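Local structure of GTPase-activating protein skywalker (Drosophila melanogaster, 6R82) at residues Thr17-Leu22 / Tyr29-Leu34. The protein acts as a GTPase-activating protein for Rab35 that regulates synaptic vesicle protein recycling, and is represented here by its TLDc domain. Residues are numbered along the deposited sequence; the frame is centred on the assembly and turned at random.
Sequences TLWSWL and YQPVLL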
loop_
_atom_site.group_PDB
_atom_site.type_symbol
_atom_site.label_atom_id
_atom_site.label_comp_id
_atom_site.label_asym_id
_atom_site.label_seq_id
_atom_site.Cartn_x
_atom_site.Cartn_y
_atom_site.Cartn_z
ATOM N N THR A 17 -6.438 14.346 3.315
ATOM C CA THR A 17 -5.816 14.763 2.056
ATOM C C THR A 17 -6.046 13.734 0.965
ATOM O O THR A 17 -6.272 14.093 -0.195
ATOM C CB THR A 17 -4.312 14.979 2.249
ATOM O OG1 THR A 17 -4.094 15.856 3.360
ATOM C CG2 THR A 17 -3.686 15.582 1.007
ATOM N N LEU A 18 -5.973 12.445 1.317
ATOM C CA LEU A 18 -6.130 11.361 0.347
ATOM C C LEU A 18 -7.583 11.063 -0.007
ATOM O O LEU A 18 -7.824 10.362 -0.997
ATOM C CB LEU A 18 -5.527 10.064 0.899
ATOM C CG LEU A 18 -4.023 9.997 1.051
ATOM C CD1 LEU A 18 -3.657 8.657 1.639
ATOM C CD2 LEU A 18 -3.375 10.192 -0.302
ATOM N N TRP A 19 -8.542 11.542 0.792
ATOM C CA TRP A 19 -9.890 10.974 0.759
ATOM C C TRP A 19 -10.494 11.006 -0.641
ATOM O O TRP A 19 -11.100 10.015 -1.084
ATOM C CB TRP A 19 -10.798 11.690 1.758
ATOM C CG TRP A 19 -11.917 10.804 2.263
ATOM C CD1 TRP A 19 -13.266 10.990 2.080
ATOM C CD2 TRP A 19 -11.780 9.584 3.011
ATOM N NE1 TRP A 19 -13.970 9.961 2.676
ATOM C CE2 TRP A 19 -13.086 9.088 3.252
ATOM C CE3 TRP A 19 -10.680 8.869 3.511
ATOM C CZ2 TRP A 19 -13.322 7.906 3.963
ATOM C CZ3 TRP A 19 -10.912 7.697 4.214
ATOM C CH2 TRP A 19 -12.224 7.223 4.433
ATOM N N SER A 20 -10.316 12.112 -1.371
ATOM C CA SER A 20 -10.945 12.224 -2.687
ATOM C C SER A 20 -10.294 11.334 -3.740
ATOM O O SER A 20 -10.864 11.178 -4.826
ATOM C CB SER A 20 -10.938 13.683 -3.176
ATOM O OG SER A 20 -9.621 14.206 -3.258
ATOM N N TRP A 21 -9.143 10.725 -3.460
ATOM C CA TRP A 21 -8.561 9.810 -4.441
ATOM C C TRP A 21 -9.097 8.384 -4.352
ATOM O O TRP A 21 -8.869 7.596 -5.280
ATOM C CB TRP A 21 -7.042 9.767 -4.297
ATOM C CG TRP A 21 -6.366 11.014 -4.723
ATOM C CD1 TRP A 21 -6.868 11.989 -5.544
ATOM C CD2 TRP A 21 -5.053 11.433 -4.358
ATOM N NE1 TRP A 21 -5.940 12.990 -5.706
ATOM C CE2 TRP A 21 -4.817 12.671 -4.986
ATOM C CE3 TRP A 21 -4.050 10.880 -3.564
ATOM C CZ2 TRP A 21 -3.623 13.364 -4.837
ATOM C CZ3 TRP A 21 -2.866 11.570 -3.420
ATOM C CH2 TRP A 21 -2.661 12.793 -4.055
ATOM N N LEU A 22 -9.789 8.025 -3.263
ATOM C CA LEU A 22 -10.305 6.672 -3.108
ATOM C C LEU A 22 -11.441 6.433 -4.098
ATOM O O LEU A 22 -12.045 7.388 -4.595
ATOM C CB LEU A 22 -10.806 6.443 -1.683
ATOM C CG LEU A 22 -9.862 6.735 -0.516
ATOM C CD1 LEU A 22 -10.639 6.704 0.789
ATOM C CD2 LEU A 22 -8.697 5.751 -0.468
ATOM N N TYR A 29 -17.487 5.009 3.775
ATOM C CA TYR A 29 -17.168 4.133 4.896
ATOM C C TYR A 29 -16.238 4.834 5.894
ATOM O O TYR A 29 -15.660 5.891 5.617
ATOM C CB TYR A 29 -16.539 2.828 4.370
ATOM C CG TYR A 29 -17.527 1.982 3.593
ATOM C CD1 TYR A 29 -18.333 1.063 4.242
ATOM C CD2 TYR A 29 -17.662 2.112 2.217
ATOM C CE1 TYR A 29 -19.250 0.290 3.551
ATOM C CE2 TYR A 29 -18.576 1.345 1.511
ATOM C CZ TYR A 29 -19.367 0.434 2.191
ATOM O OH TYR A 29 -20.269 -0.344 1.522
ATOM N N GLN A 30 -16.105 4.226 7.100
ATOM C CA GLN A 30 -15.271 4.828 8.138
ATOM C C GLN A 30 -13.892 4.189 8.125
ATOM O O GLN A 30 -13.794 2.958 8.166
ATOM C CB GLN A 30 -15.901 4.658 9.520
ATOM C CG GLN A 30 -17.226 5.441 9.699
ATOM C CD GLN A 30 -17.062 6.959 9.520
ATOM O OE1 GLN A 30 -16.196 7.585 10.148
ATOM N NE2 GLN A 30 -17.897 7.554 8.655
ATOM N N PRO A 31 -12.816 4.967 8.065
ATOM C CA PRO A 31 -11.479 4.369 8.081
ATOM C C PRO A 31 -11.076 4.052 9.511
ATOM O O PRO A 31 -11.353 4.813 10.437
ATOM C CB PRO A 31 -10.596 5.459 7.463
ATOM C CG PRO A 31 -11.268 6.739 7.893
ATOM C CD PRO A 31 -12.768 6.440 7.973
ATOM N N VAL A 32 -10.459 2.890 9.696
ATOM C CA VAL A 32 -10.040 2.428 11.011
ATOM C C VAL A 32 -8.598 1.960 10.890
ATOM O O VAL A 32 -8.209 1.352 9.884
ATOM C CB VAL A 32 -10.941 1.293 11.555
ATOM C CG1 VAL A 32 -12.401 1.780 11.768
ATOM C CG2 VAL A 32 -10.918 0.072 10.627
ATOM N N LEU A 33 -7.811 2.251 11.913
ATOM C CA LEU A 33 -6.401 1.891 11.951
ATOM C C LEU A 33 -6.260 0.408 12.277
ATOM O O LEU A 33 -6.647 -0.025 13.367
ATOM C CB LEU A 33 -5.688 2.738 13.006
ATOM C CG LEU A 33 -4.223 2.357 13.211
ATOM C CD1 LEU A 33 -3.438 2.840 11.988
ATOM C CD2 LEU A 33 -3.665 2.923 14.524
ATOM N N LEU A 34 -5.702 -0.373 11.341
ATOM C CA LEU A 34 -5.515 -1.814 11.557
ATOM C C LEU A 34 -4.159 -2.159 12.166
ATOM O O LEU A 34 -4.053 -3.141 12.913
ATOM C CB LEU A 34 -5.647 -2.588 10.236
ATOM C CG LEU A 34 -6.894 -2.292 9.392
ATOM C CD1 LEU A 34 -6.821 -3.014 8.050
ATOM C CD2 LEU A 34 -8.161 -2.703 10.168
#
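The indole of Trp19 reaches Pro31 and Tyr29 with the outer carbons of its six-membered ring. With CG anti to the backbone N (chi1 -152°), the ring swings out from the C-terminal end of the 13-18 helical region and bridges to strand 30-36, although the nearest CA atoms, those of Trp19 and Pro31, are 10.0 Å apart. Pro31 lies obliquely against it, CG 3.6 Å from Trp19 CH2, while CB also meets CH2 and CZ3, and CD lies near CH2. Next to CH2, CZ2 meets the backbone O of Tyr29 at 3.5 Å, the oxygen lying at the ring edge, in plane. Around the corner, NE1 donates a hydrogen bond to Thr27 O, in the connecting loop, which helps hold the indole's rotation. Leu22 CD1 sits 3.4 Å above one face, toward its rim, and Phe184 of strand 173-185, the sheet neighbour of 30-36, also touches Trp19. A leucine at Trp19 would probably leave Thr27 O without its indole donor and Pro31 without the ring carbons it rests on. This small surface contact of the TLDc domain, burying 110 Å², therefore combines apolar packing on Pro31 with an edge-on C-H approach to Tyr29 O, the indole NH tying the Trp19 side chain to the connecting loop.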